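Local coordinates for glucose-binding protein (Thermus thermophilus HB27, PDB 2B3F), which binds glucose or galactose in the cleft of a periplasmic binding protein fold and probably hands the sugar to a membrane transport system, at residues L3-W8 against I293-L298; K25-G30 against S301-D306; N187-W190 against K195-D198; R203-F208 against S358-V363. All blocks are in the same frame, centred on the assembly; numbering follows the deposited sequence.

Interaction 1 (L3-W8 against I293-L298); sequences LEIFSW and INWLRL. With GAL (beta-D-galactopyranose), chain G.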
loop_
_atom_site.group_PDB
_atom_site.type_symbol
_atom_site.label_atom_id
_atom_site.label_comp_id
_atom_site.label_asym_id
_atom_site.label_seq_id
_atom_site.Cartn_x
_atom_site.Cartn_y
_atom_site.Cartn_z
ATOM N N LEU A 3 -4.620 0.699 26.253
ATOM C CA LEU A 3 -4.252 0.036 25.011
ATOM C C LEU A 3 -3.591 1.073 24.113
ATOM O O LEU A 3 -4.201 2.078 23.786
ATOM C CB LEU A 3 -5.461 -0.541 24.304
ATOM C CG LEU A 3 -5.154 -1.099 22.903
ATOM C CD1 LEU A 3 -4.334 -2.384 22.960
ATOM C CD2 LEU A 3 -6.447 -1.303 22.128
ATOM N N GLU A 4 -2.351 0.800 23.730
ATOM C CA GLU A 4 -1.573 1.709 22.888
ATOM C C GLU A 4 -1.455 1.100 21.485
ATOM O O GLU A 4 -0.803 0.082 21.300
ATOM C CB GLU A 4 -0.193 1.944 23.477
ATOM C CG GLU A 4 0.613 2.943 22.671
ATOM C CD GLU A 4 2.010 3.121 23.185
ATOM O OE1 GLU A 4 2.598 2.138 23.687
ATOM O OE2 GLU A 4 2.543 4.246 23.053
ATOM N N ILE A 5 -2.079 1.768 20.524
ATOM C CA ILE A 5 -2.145 1.313 19.135
ATOM C C ILE A 5 -1.225 2.206 18.321
ATOM O O ILE A 5 -1.441 3.409 18.266
ATOM C CB ILE A 5 -3.545 1.462 18.554
ATOM C CG1 ILE A 5 -4.579 0.624 19.342
ATOM C CG2 ILE A 5 -3.565 1.027 17.097
ATOM C CD1 ILE A 5 -5.991 0.994 19.043
ATOM N N PHE A 6 -0.246 1.587 17.674
ATOM C CA PHE A 6 0.782 2.294 16.910
ATOM C C PHE A 6 0.474 2.141 15.415
ATOM O O PHE A 6 0.225 1.045 14.922
ATOM C CB PHE A 6 2.143 1.719 17.292
ATOM C CG PHE A 6 3.339 2.450 16.712
ATOM C CD1 PHE A 6 4.120 3.266 17.522
ATOM C CD2 PHE A 6 3.722 2.257 15.388
ATOM C CE1 PHE A 6 5.249 3.932 17.006
ATOM C CE2 PHE A 6 4.867 2.907 14.881
ATOM C CZ PHE A 6 5.611 3.737 15.703
ATOM N N SER A 7 0.458 3.250 14.679
ATOM C CA SER A 7 0.136 3.222 13.256
ATOM C C SER A 7 0.635 4.516 12.604
ATOM O O SER A 7 1.165 5.406 13.288
ATOM C CB SER A 7 -1.380 3.094 13.021
ATOM O OG SER A 7 -2.065 4.337 13.181
ATOM N N TRP A 8 0.431 4.607 11.299
ATOM C CA TRP A 8 0.654 5.881 10.601
ATOM C C TRP A 8 -0.619 6.501 10.071
ATOM O O TRP A 8 -0.598 7.331 9.135
ATOM C CB TRP A 8 1.748 5.745 9.538
ATOM C CG TRP A 8 1.553 4.846 8.393
ATOM C CD1 TRP A 8 1.027 5.154 7.167
ATOM C CD2 TRP A 8 2.022 3.495 8.291
ATOM N NE1 TRP A 8 1.112 4.067 6.312
ATOM C CE2 TRP A 8 1.729 3.040 6.983
ATOM C CE3 TRP A 8 2.657 2.622 9.182
ATOM C CZ2 TRP A 8 2.044 1.744 6.556
ATOM C CZ3 TRP A 8 2.960 1.353 8.760
ATOM C CH2 TRP A 8 2.658 0.925 7.466
ATOM N N ILE A 293 -4.885 -8.335 22.599
ATOM C CA ILE A 293 -5.534 -9.530 22.038
ATOM C C ILE A 293 -6.983 -9.231 21.660
ATOM O O ILE A 293 -7.461 -9.624 20.604
ATOM C CB ILE A 293 -5.448 -10.736 23.021
ATOM C CG1 ILE A 293 -4.001 -11.236 23.109
ATOM C CG2 ILE A 293 -6.385 -11.849 22.573
ATOM C CD1 ILE A 293 -3.718 -12.186 24.247
ATOM N N ASN A 294 -7.700 -8.509 22.518
ATOM C CA ASN A 294 -9.066 -8.138 22.190
ATOM C C ASN A 294 -9.157 -7.175 20.994
ATOM O O ASN A 294 -10.106 -7.198 20.212
ATOM C CB ASN A 294 -9.761 -7.587 23.434
ATOM C CG ASN A 294 -10.031 -8.689 24.475
ATOM O OD1 ASN A 294 -10.110 -9.864 24.115
ATOM N ND2 ASN A 294 -10.169 -8.308 25.753
ATOM N N TRP A 295 -8.133 -6.342 20.825
ATOM C CA TRP A 295 -8.058 -5.514 19.626
ATOM C C TRP A 295 -7.896 -6.402 18.385
ATOM O O TRP A 295 -8.575 -6.205 17.386
ATOM C CB TRP A 295 -6.911 -4.493 19.762
ATOM C CG TRP A 295 -6.593 -3.717 18.514
ATOM C CD1 TRP A 295 -5.547 -3.930 17.682
ATOM C CD2 TRP A 295 -7.328 -2.614 17.961
ATOM N NE1 TRP A 295 -5.566 -3.030 16.651
ATOM C CE2 TRP A 295 -6.651 -2.216 16.785
ATOM C CE3 TRP A 295 -8.477 -1.920 18.345
ATOM C CZ2 TRP A 295 -7.081 -1.147 16.000
ATOM C CZ3 TRP A 295 -8.922 -0.882 17.553
ATOM C CH2 TRP A 295 -8.209 -0.489 16.396
ATOM N N LEU A 296 -7.001 -7.383 18.451
ATOM C CA LEU A 296 -6.814 -8.321 17.325
ATOM C C LEU A 296 -8.116 -9.037 16.952
ATOM O O LEU A 296 -8.447 -9.203 15.767
ATOM C CB LEU A 296 -5.716 -9.344 17.645
ATOM C CG LEU A 296 -4.324 -8.792 17.951
ATOM C CD1 LEU A 296 -3.337 -9.918 18.158
ATOM C CD2 LEU A 296 -3.855 -7.835 16.831
ATOM N N ARG A 297 -8.873 -9.458 17.969
ATOM C CA ARG A 297 -10.139 -10.138 17.716
ATOM C C ARG A 297 -11.119 -9.224 17.003
ATOM O O ARG A 297 -11.861 -9.659 16.121
ATOM C CB ARG A 297 -10.735 -10.669 19.027
ATOM C CG ARG A 297 -9.874 -11.749 19.681
ATOM C CD ARG A 297 -10.429 -12.191 21.030
ATOM N NE ARG A 297 -11.832 -12.569 20.863
ATOM C CZ ARG A 297 -12.851 -12.117 21.592
ATOM N NH1 ARG A 297 -12.658 -11.285 22.614
ATOM N NH2 ARG A 297 -14.086 -12.540 21.313
ATOM N N LEU A 298 -11.097 -7.939 17.358
ATOM C CA LEU A 298 -11.927 -6.956 16.684
ATOM C C LEU A 298 -11.497 -6.696 15.238
ATOM O O LEU A 298 -12.306 -6.718 14.319
ATOM C CB LEU A 298 -11.948 -5.635 17.470
ATOM C CG LEU A 298 -12.618 -4.458 16.758
ATOM C CD1 LEU A 298 -14.060 -4.731 16.476
ATOM C CD2 LEU A 298 -12.469 -3.179 17.580
HETATM C C1 GAL G . 0.333 2.200 3.000
HETATM C C2 GAL G . -0.659 1.654 4.035
HETATM C C3 GAL G . -2.037 2.285 3.890
HETATM C C4 GAL G . -1.945 3.812 3.873
HETATM C C5 GAL G . -0.842 4.230 2.870
HETATM C C6 GAL G . -0.621 5.747 2.757
HETATM O O1 GAL G . 1.608 1.664 3.188
HETATM O O2 GAL G . -0.716 0.223 3.918
HETATM O O3 GAL G . -2.876 1.873 4.960
HETATM O O4 GAL G . -1.675 4.233 5.183
HETATM O O5 GAL G . 0.392 3.621 3.165
HETATM O O6 GAL G . 0.008 6.239 3.902
#
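W295 of helix 289-299 carries this contact, meeting L3 and I5 of strand 2-7. N294, one residue before W295, receives NH1 of R297 on its side chain amide oxygen OD1 at 3.3 Å; the oxygen lies in the guanidinium plane, but the donor sits well above the carbonyl plane. W295 follows, with CG anti to the backbone N (chi1 171°), which extends the indole from the helix to the strand. Its CB is touched by CD2 of L3 at 4.0 Å, and farther out CD1 of I5 sits over one face of the indole. That methyl lies 3.6 Å from the centroid of the six-membered ring of W295 and only 6° off the ring normal, a CH-pi contact almost directly overhead. L3 and I5, two residues apart on the strand, both point their side chains toward the helix, and each crosses W295 at about a right angle. R297 also forms a salt bridge with E91. Just past the end of the strand, W8 reaches the galactose site: its indole NE1 donates to the ring oxygen O5 of the sugar at 3.3 Å, with a nearly straight N-H...O angle of 167°. E13, H66 and D278 are among the other residues that bond the galactose. Strand 2-7 lies between the parallel strands 32-37 and 62-66; helix 289-299 packs against this sheet, with W295 also touching T62, L20 of helix 15-27 and, edge-to-face, F280.

Interaction 2 (K25-G30 against S301-D306); sequences KQKYPG and SKEGQD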
loop_
_atom_site.group_PDB
_atom_site.type_symbol
_atom_site.label_atom_id
_atom_site.label_comp_id
_atom_site.label_asym_id
_atom_site.label_seq_id
_atom_site.Cartn_x
_atom_site.Cartn_y
_atom_site.Cartn_z
ATOM N N LYS A 25 -14.042 0.803 22.167
ATOM C CA LYS A 25 -14.429 1.447 23.428
ATOM C C LYS A 25 -15.871 1.117 23.857
ATOM O O LYS A 25 -16.159 1.038 25.058
ATOM C CB LYS A 25 -14.247 2.956 23.338
ATOM C CG LYS A 25 -12.813 3.408 23.233
ATOM C CD LYS A 25 -12.772 4.908 22.987
ATOM C CE LYS A 25 -11.365 5.449 23.000
ATOM N NZ LYS A 25 -11.315 6.950 22.815
ATOM N N GLN A 26 -16.762 0.916 22.895
ATOM C CA GLN A 26 -18.113 0.419 23.214
ATOM C C GLN A 26 -18.041 -0.953 23.888
ATOM O O GLN A 26 -18.740 -1.221 24.881
ATOM C CB GLN A 26 -18.961 0.271 21.951
ATOM C CG GLN A 26 -19.455 1.568 21.366
ATOM C CD GLN A 26 -20.477 1.349 20.262
ATOM O OE1 GLN A 26 -21.627 0.947 20.529
ATOM N NE2 GLN A 26 -20.071 1.608 19.010
ATOM N N LYS A 27 -17.204 -1.830 23.340
ATOM C CA LYS A 27 -17.109 -3.192 23.833
ATOM C C LYS A 27 -16.341 -3.242 25.136
ATOM O O LYS A 27 -16.600 -4.103 25.970
ATOM C CB LYS A 27 -16.416 -4.101 22.810
ATOM C CG LYS A 27 -17.179 -4.251 21.515
ATOM C CD LYS A 27 -16.361 -5.013 20.473
ATOM C CE LYS A 27 -17.137 -5.196 19.165
ATOM N NZ LYS A 27 -17.990 -6.428 19.188
ATOM N N TYR A 28 -15.380 -2.344 25.304
ATOM C CA TYR A 28 -14.480 -2.395 26.435
ATOM C C TYR A 28 -14.375 -1.014 27.045
ATOM O O TYR A 28 -13.352 -0.355 26.902
ATOM C CB TYR A 28 -13.096 -2.904 26.006
ATOM C CG TYR A 28 -13.152 -4.215 25.262
ATOM C CD1 TYR A 28 -13.539 -5.391 25.905
ATOM C CD2 TYR A 28 -12.836 -4.284 23.905
ATOM C CE1 TYR A 28 -13.601 -6.579 25.228
ATOM C CE2 TYR A 28 -12.886 -5.485 23.220
ATOM C CZ TYR A 28 -13.276 -6.632 23.883
ATOM O OH TYR A 28 -13.339 -7.828 23.200
ATOM N N PRO A 29 -15.442 -0.568 27.724
ATOM C CA PRO A 29 -15.484 0.786 28.286
ATOM C C PRO A 29 -14.403 1.076 29.322
ATOM O O PRO A 29 -14.043 2.242 29.537
ATOM C CB PRO A 29 -16.898 0.885 28.893
ATOM C CG PRO A 29 -17.375 -0.509 29.030
ATOM C CD PRO A 29 -16.698 -1.306 27.952
ATOM N N GLY A 30 -13.860 0.045 29.941
ATOM C CA GLY A 30 -12.746 0.235 30.862
ATOM C C GLY A 30 -11.455 0.800 30.280
ATOM O O GLY A 30 -10.685 1.461 30.987
ATOM N N SER A 301 -12.454 -9.354 12.778
ATOM C CA SER A 301 -13.892 -9.667 12.692
ATOM C C SER A 301 -14.592 -8.974 11.540
ATOM O O SER A 301 -14.164 -7.909 11.063
ATOM C CB SER A 301 -14.569 -9.260 14.011
ATOM O OG SER A 301 -14.674 -7.847 14.152
ATOM N N LYS A 302 -15.728 -9.528 11.114
ATOM C CA LYS A 302 -16.538 -8.911 10.072
ATOM C C LYS A 302 -17.084 -7.546 10.511
ATOM O O LYS A 302 -17.059 -6.586 9.738
ATOM C CB LYS A 302 -17.677 -9.851 9.675
ATOM C CG LYS A 302 -18.479 -9.370 8.489
ATOM C CD LYS A 302 -19.567 -10.359 8.122
ATOM C CE LYS A 302 -20.546 -9.764 7.140
ATOM N NZ LYS A 302 -21.511 -10.805 6.622
ATOM N N GLU A 303 -17.541 -7.454 11.756
ATOM C CA GLU A 303 -18.065 -6.208 12.299
ATOM C C GLU A 303 -17.005 -5.092 12.203
ATOM O O GLU A 303 -17.286 -4.010 11.698
ATOM C CB GLU A 303 -18.502 -6.410 13.753
ATOM C CG GLU A 303 -19.275 -5.240 14.340
ATOM C CD GLU A 303 -19.483 -5.348 15.855
ATOM O OE1 GLU A 303 -18.836 -6.198 16.515
ATOM O OE2 GLU A 303 -20.300 -4.560 16.377
ATOM N N GLY A 304 -15.795 -5.380 12.663
ATOM C CA GLY A 304 -14.685 -4.410 12.596
ATOM C C GLY A 304 -14.366 -4.010 11.162
ATOM O O GLY A 304 -14.381 -2.834 10.818
ATOM N N GLN A 305 -14.113 -4.997 10.311
ATOM C CA GLN A 305 -13.657 -4.750 8.947
ATOM C C GLN A 305 -14.689 -4.067 8.058
ATOM O O GLN A 305 -14.333 -3.254 7.182
ATOM C CB GLN A 305 -13.140 -6.057 8.288
ATOM C CG GLN A 305 -11.930 -6.635 9.022
ATOM C CD GLN A 305 -11.137 -7.668 8.227
ATOM O OE1 GLN A 305 -11.373 -7.868 7.032
ATOM N NE2 GLN A 305 -10.190 -8.316 8.899
ATOM N N ASP A 306 -15.974 -4.387 8.245
ATOM C CA ASP A 306 -17.006 -3.741 7.447
ATOM C C ASP A 306 -17.468 -2.386 8.008
ATOM O O ASP A 306 -18.232 -1.686 7.361
ATOM C CB ASP A 306 -18.192 -4.690 7.251
ATOM C CG ASP A 306 -17.936 -5.743 6.180
ATOM O OD1 ASP A 306 -16.879 -5.694 5.470
ATOM O OD2 ASP A 306 -18.843 -6.619 6.038
#
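K27 and E303 reach for each other from opposite directions and join in a salt bridge at the protein surface. NZ of K27 donates to OE1 of E303 at 2.8 Å, arriving on the syn side of that oxygen and 17° out of the carboxylate plane. The pairing is one-sided: NZ of K27 stays 4.1 Å from OE2 of E303, so a single carboxylate oxygen takes the bond. The lysine chain is extended as far as CE and then bends at its last torsion (chi4 -87°), which turns the ammonium onto OE1; CE of K27 follows closely, 3.3 Å from the same oxygen. From the other side the glutamate comes with CG anti to the backbone N (chi1 -170°) and runs on extended, spanning the gap between two helices whose nearest CA atoms, those of K27 and G304, are 11.6 Å apart. E303 stands in the first turn of its helix, where S301 is the N-cap: OG of S301 accepts from the backbone N of G304 at 3.1 Å. The positive end of the helix dipole would probably favour the charged form of E303. The bridge thus ties the C-terminal end of helix 15-27 to the N-terminal end of helix 302-312, beside helix 289-299, on which K27 touches L298 and Y28 touches N294 and R297.

Interaction 3 (N187-W190 against K195-D198); sequences NNLW and KFTD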
loop_
_atom_site.group_PDB
_atom_site.type_symbol
_atom_site.label_atom_id
_atom_site.label_comp_id
_atom_site.label_asym_id
_atom_site.label_seq_id
_atom_site.Cartn_x
_atom_site.Cartn_y
_atom_site.Cartn_z
ATOM N N ASN A 187 7.218 -11.229 -10.101
ATOM C CA ASN A 187 7.462 -12.168 -8.997
ATOM C C ASN A 187 8.887 -12.691 -8.978
ATOM O O ASN A 187 9.459 -12.954 -7.901
ATOM C CB ASN A 187 6.481 -13.356 -9.047
ATOM C CG ASN A 187 5.029 -12.950 -8.725
ATOM O OD1 ASN A 187 4.763 -11.828 -8.287
ATOM N ND2 ASN A 187 4.087 -13.872 -8.938
ATOM N N ASN A 188 9.476 -12.810 -10.162
ATOM C CA ASN A 188 10.837 -13.325 -10.277
ATOM C C ASN A 188 11.910 -12.373 -9.754
ATOM O O ASN A 188 13.011 -12.821 -9.431
ATOM C CB ASN A 188 11.139 -13.747 -11.711
ATOM C CG ASN A 188 10.422 -15.039 -12.102
ATOM O OD1 ASN A 188 10.074 -15.852 -11.240
ATOM N ND2 ASN A 188 10.187 -15.220 -13.404
ATOM N N LEU A 189 11.595 -11.086 -9.627
ATOM C CA LEU A 189 12.539 -10.178 -8.977
ATOM C C LEU A 189 12.736 -10.561 -7.521
ATOM O O LEU A 189 13.849 -10.471 -6.995
ATOM C CB LEU A 189 12.069 -8.717 -9.052
ATOM C CG LEU A 189 11.993 -8.069 -10.424
ATOM C CD1 LEU A 189 11.276 -6.714 -10.333
ATOM C CD2 LEU A 189 13.385 -7.909 -11.027
ATOM N N TRP A 190 11.657 -10.990 -6.870
ATOM C CA TRP A 190 11.620 -11.068 -5.406
ATOM C C TRP A 190 12.066 -12.427 -4.872
ATOM O O TRP A 190 12.422 -12.539 -3.704
ATOM C CB TRP A 190 10.222 -10.640 -4.908
ATOM C CG TRP A 190 9.897 -9.353 -5.554
ATOM C CD1 TRP A 190 8.913 -9.109 -6.453
ATOM C CD2 TRP A 190 10.635 -8.131 -5.425
ATOM N NE1 TRP A 190 8.973 -7.811 -6.880
ATOM C CE2 TRP A 190 10.034 -7.191 -6.276
ATOM C CE3 TRP A 190 11.747 -7.747 -4.671
ATOM C CZ2 TRP A 190 10.508 -5.892 -6.402
ATOM C CZ3 TRP A 190 12.209 -6.457 -4.791
ATOM C CH2 TRP A 190 11.593 -5.544 -5.647
ATOM N N LYS A 195 17.214 -11.001 -12.345
ATOM C CA LYS A 195 18.073 -9.942 -11.846
ATOM C C LYS A 195 17.534 -8.577 -12.288
ATOM O O LYS A 195 16.932 -8.449 -13.361
ATOM C CB LYS A 195 19.513 -10.130 -12.338
ATOM C CG LYS A 195 20.221 -11.344 -11.728
ATOM C CD LYS A 195 21.745 -11.323 -11.948
ATOM C CE LYS A 195 22.448 -10.250 -11.074
ATOM N NZ LYS A 195 23.967 -10.278 -11.000
ATOM N N PHE A 196 17.765 -7.572 -11.440
ATOM C CA PHE A 196 17.401 -6.189 -11.747
ATOM C C PHE A 196 18.180 -5.650 -12.944
ATOM O O PHE A 196 17.734 -4.739 -13.612
ATOM C CB PHE A 196 17.624 -5.289 -10.525
ATOM C CG PHE A 196 16.648 -5.548 -9.407
ATOM C CD1 PHE A 196 15.444 -4.872 -9.363
ATOM C CD2 PHE A 196 16.920 -6.493 -8.433
ATOM C CE1 PHE A 196 14.535 -5.119 -8.336
ATOM C CE2 PHE A 196 16.003 -6.754 -7.422
ATOM C CZ PHE A 196 14.825 -6.066 -7.385
ATOM N N THR A 197 19.341 -6.238 -13.195
ATOM C CA THR A 197 20.192 -5.879 -14.322
ATOM C C THR A 197 19.831 -6.616 -15.617
ATOM O O THR A 197 20.435 -6.359 -16.654
ATOM C CB THR A 197 21.658 -6.170 -13.997
ATOM O OG1 THR A 197 21.775 -7.512 -13.514
ATOM C CG2 THR A 197 22.176 -5.213 -12.949
ATOM N N ASP A 198 18.859 -7.519 -15.571
ATOM C CA ASP A 198 18.344 -8.128 -16.799
ATOM C C ASP A 198 17.744 -7.046 -17.687
ATOM O O ASP A 198 17.029 -6.160 -17.199
ATOM C CB ASP A 198 17.267 -9.169 -16.505
ATOM C CG ASP A 198 16.897 -9.979 -17.740
ATOM O OD1 ASP A 198 16.072 -9.523 -18.560
ATOM O OD2 ASP A 198 17.457 -11.079 -17.874
#
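F196 is met by both L189 and W190, and the contact is wholly apolar, with no hydrogen bond between the two segments. The aromatic part is an offset edge-to-face pair: the edge of F196 is directed to the face of W190, with centroids 5.5 Å apart and planes at 69°. CZ of F196 makes the touch, 3.7 Å from CZ3 of W190 and equally near its CH2. The CH-pi part comes from L189, whose CD2 methyl stands over one face of the phenyl ring, 4.1 Å from the centroid of F196 and 15° off the normal. With CG anti to the carbonyl carbon (chi1 -65°), the L189 side chain crosses that of F196 at about a right angle and sets CD2 over the ring. Thus the phenyl ring is held at once by a methyl over its face and an indole at its edge. Were F196 an alanine, the ring would be gone, and a gap beside W190 and under the L189 methyl would probably open. Backbone bonding shapes the second segment: D198 N bonds to K195 O at 3.1 Å, closing a type I beta turn. F196 also leans on A380 of helix 373-387, while its backbone N bonds to Q381. This is a tight link between consecutive helices: a type I beta turn packs back on the last turn of helix 166-190, and D198, its last residue, is the N-cap of helix 199-212.

Interaction 4 (R203-F208 against S358-V363); sequences RAWEVF and SQFGTV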
loop_
_atom_site.group_PDB
_atom_site.type_symbol
_atom_site.label_atom_id
_atom_site.label_comp_id
_atom_site.label_asym_id
_atom_site.label_seq_id
_atom_site.Cartn_x
_atom_site.Cartn_y
_atom_site.Cartn_z
ATOM N N ARG A 203 14.455 -2.148 -18.653
ATOM C CA ARG A 203 13.395 -1.469 -19.391
ATOM C C ARG A 203 12.322 -0.786 -18.502
ATOM O O ARG A 203 11.726 0.228 -18.888
ATOM C CB ARG A 203 12.716 -2.453 -20.360
ATOM C CG ARG A 203 11.790 -1.755 -21.323
ATOM C CD ARG A 203 11.179 -2.654 -22.392
ATOM N NE ARG A 203 9.917 -2.032 -22.798
ATOM C CZ ARG A 203 8.699 -2.560 -22.648
ATOM N NH1 ARG A 203 8.511 -3.790 -22.160
ATOM N NH2 ARG A 203 7.643 -1.842 -23.025
ATOM N N ALA A 204 12.070 -1.344 -17.313
ATOM C CA ALA A 204 11.133 -0.733 -16.390
ATOM C C ALA A 204 11.548 0.706 -16.112
ATOM O O ALA A 204 10.717 1.601 -16.058
ATOM C CB ALA A 204 11.066 -1.547 -15.095
ATOM N N TRP A 205 12.845 0.923 -15.941
ATOM C CA TRP A 205 13.356 2.256 -15.653
ATOM C C TRP A 205 13.291 3.187 -16.867
ATOM O O TRP A 205 13.068 4.386 -16.705
ATOM C CB TRP A 205 14.785 2.180 -15.121
ATOM C CG TRP A 205 14.917 1.473 -13.798
ATOM C CD1 TRP A 205 15.307 0.182 -13.585
ATOM C CD2 TRP A 205 14.716 2.045 -12.503
ATOM N NE1 TRP A 205 15.331 -0.095 -12.245
ATOM C CE2 TRP A 205 14.976 1.028 -11.551
ATOM C CE3 TRP A 205 14.334 3.303 -12.056
ATOM C CZ2 TRP A 205 14.858 1.240 -10.183
ATOM C CZ3 TRP A 205 14.206 3.516 -10.694
ATOM C CH2 TRP A 205 14.472 2.484 -9.769
ATOM N N GLU A 206 13.477 2.640 -18.071
ATOM C CA GLU A 206 13.321 3.419 -19.314
ATOM C C GLU A 206 11.909 3.957 -19.447
ATOM O O GLU A 206 11.710 5.157 -19.698
ATOM C CB GLU A 206 13.631 2.557 -20.549
ATOM C CG GLU A 206 13.819 3.302 -21.892
ATOM C CD GLU A 206 12.534 3.827 -22.619
ATOM O OE1 GLU A 206 11.464 3.144 -22.642
ATOM O OE2 GLU A 206 12.635 4.942 -23.218
ATOM N N VAL A 207 10.925 3.072 -19.294
ATOM C CA VAL A 207 9.546 3.498 -19.398
ATOM C C VAL A 207 9.250 4.478 -18.254
ATOM O O VAL A 207 8.652 5.513 -18.460
ATOM C CB VAL A 207 8.563 2.313 -19.390
ATOM C CG1 VAL A 207 7.114 2.820 -19.412
ATOM C CG2 VAL A 207 8.854 1.369 -20.574
ATOM N N PHE A 208 9.700 4.150 -17.047
ATOM C CA PHE A 208 9.485 5.019 -15.871
ATOM C C PHE A 208 9.986 6.460 -16.094
ATOM O O PHE A 208 9.294 7.430 -15.782
ATOM C CB PHE A 208 10.161 4.383 -14.649
ATOM C CG PHE A 208 10.015 5.174 -13.385
ATOM C CD1 PHE A 208 8.772 5.356 -12.809
ATOM C CD2 PHE A 208 11.124 5.703 -12.748
ATOM C CE1 PHE A 208 8.638 6.083 -11.639
ATOM C CE2 PHE A 208 10.997 6.424 -11.580
ATOM C CZ PHE A 208 9.751 6.620 -11.022
ATOM N N SER A 358 13.918 -0.190 2.418
ATOM C CA SER A 358 14.463 1.052 2.972
ATOM C C SER A 358 15.552 1.638 2.068
ATOM O O SER A 358 15.757 2.839 2.057
ATOM C CB SER A 358 15.013 0.816 4.376
ATOM O OG SER A 358 16.105 -0.098 4.335
ATOM N N GLN A 359 16.222 0.801 1.296
ATOM C CA GLN A 359 17.305 1.265 0.428
ATOM C C GLN A 359 16.792 1.605 -0.968
ATOM O O GLN A 359 17.450 2.306 -1.731
ATOM C CB GLN A 359 18.397 0.220 0.385
ATOM C CG GLN A 359 19.093 0.088 1.729
ATOM C CD GLN A 359 20.350 -0.696 1.629
ATOM O OE1 GLN A 359 21.388 -0.162 1.226
ATOM N NE2 GLN A 359 20.279 -1.972 1.955
ATOM N N PHE A 360 15.594 1.145 -1.305
ATOM C CA PHE A 360 15.061 1.410 -2.633
ATOM C C PHE A 360 14.789 2.899 -2.850
ATOM O O PHE A 360 14.794 3.364 -3.977
ATOM C CB PHE A 360 13.798 0.596 -2.918
ATOM C CG PHE A 360 13.454 0.520 -4.383
ATOM C CD1 PHE A 360 14.237 -0.235 -5.259
ATOM C CD2 PHE A 360 12.349 1.197 -4.894
ATOM C CE1 PHE A 360 13.910 -0.318 -6.606
ATOM C CE2 PHE A 360 12.033 1.117 -6.230
ATOM C CZ PHE A 360 12.838 0.359 -7.094
ATOM N N GLY A 361 14.530 3.651 -1.780
ATOM C CA GLY A 361 14.348 5.099 -1.910
ATOM C C GLY A 361 15.617 5.796 -2.392
ATOM O O GLY A 361 15.552 6.780 -3.137
ATOM N N THR A 362 16.760 5.270 -1.959
ATOM C CA THR A 362 18.084 5.729 -2.416
ATOM C C THR A 362 18.300 5.451 -3.890
ATOM O O THR A 362 18.779 6.294 -4.662
ATOM C CB THR A 362 19.197 5.034 -1.603
ATOM O OG1 THR A 362 19.022 5.348 -0.225
ATOM C CG2 THR A 362 20.599 5.496 -2.043
ATOM N N VAL A 363 17.941 4.244 -4.304
ATOM C CA VAL A 363 17.930 3.915 -5.714
ATOM C C VAL A 363 17.091 4.913 -6.502
ATOM O O VAL A 363 17.505 5.407 -7.556
ATOM C CB VAL A 363 17.406 2.480 -5.969
ATOM C CG1 VAL A 363 17.336 2.187 -7.458
ATOM C CG2 VAL A 363 18.290 1.479 -5.267
#
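W205 reaches from helix 199-212 toward helix 354-370, meeting F360 and V363 with the far end of its indole. Its CB leaves the backbone pointing toward the other helix, and CG stands anti to the carbonyl carbon (chi1 -64°), which sends the long axis of the indole across the gap. The pyrrole half makes no contact with the opposite segment; the touching begins at CZ2, 3.8 Å from both CZ of F360 and CG1 of V363. At the outermost atom, CH2 of W205 comes to 3.7 Å from CG1 of V363 and 3.8 Å from CZ of F360. W205 and F360 approach from opposite directions, and their rings meet obliquely, with planes at 40° and centroids 5.9 Å apart. The valine crosses the indole at about a right angle. With a leucine at W205, the shorter side chain would probably fail to reach F360 and V363, leaving a gap between the two helices. W173 of helix 166-190 meets the rings of both W205 and F360. W205 also touches P373 and A376 of helix 373-387, so its indole lies among four helices, 166-190, 199-212, 354-370 and 373-387.

How the interactions relate
Interactions 1, 3 and 4 are buried and apolar across their segments, whereas interaction 2 is a surface salt bridge. Interactions 1 and 2 sit together, 11 Å apart between centres: L298 of one touches K27 and G304 of the other, and helices 289-299 and 302-312 follow each other in the chain. Interactions 3 and 4 lie on the opposite side of the chain's centre, 12 Å apart between centres, and share the surroundings of helices 166-190, 199-212 and 373-387 without touching. A tryptophan takes part in each buried contact, but its partners differ: strand methyl groups in interaction 1, a turn phenylalanine in interaction 3, helix side chains in interaction 4. Interaction 1 alone includes a sugar-binding residue.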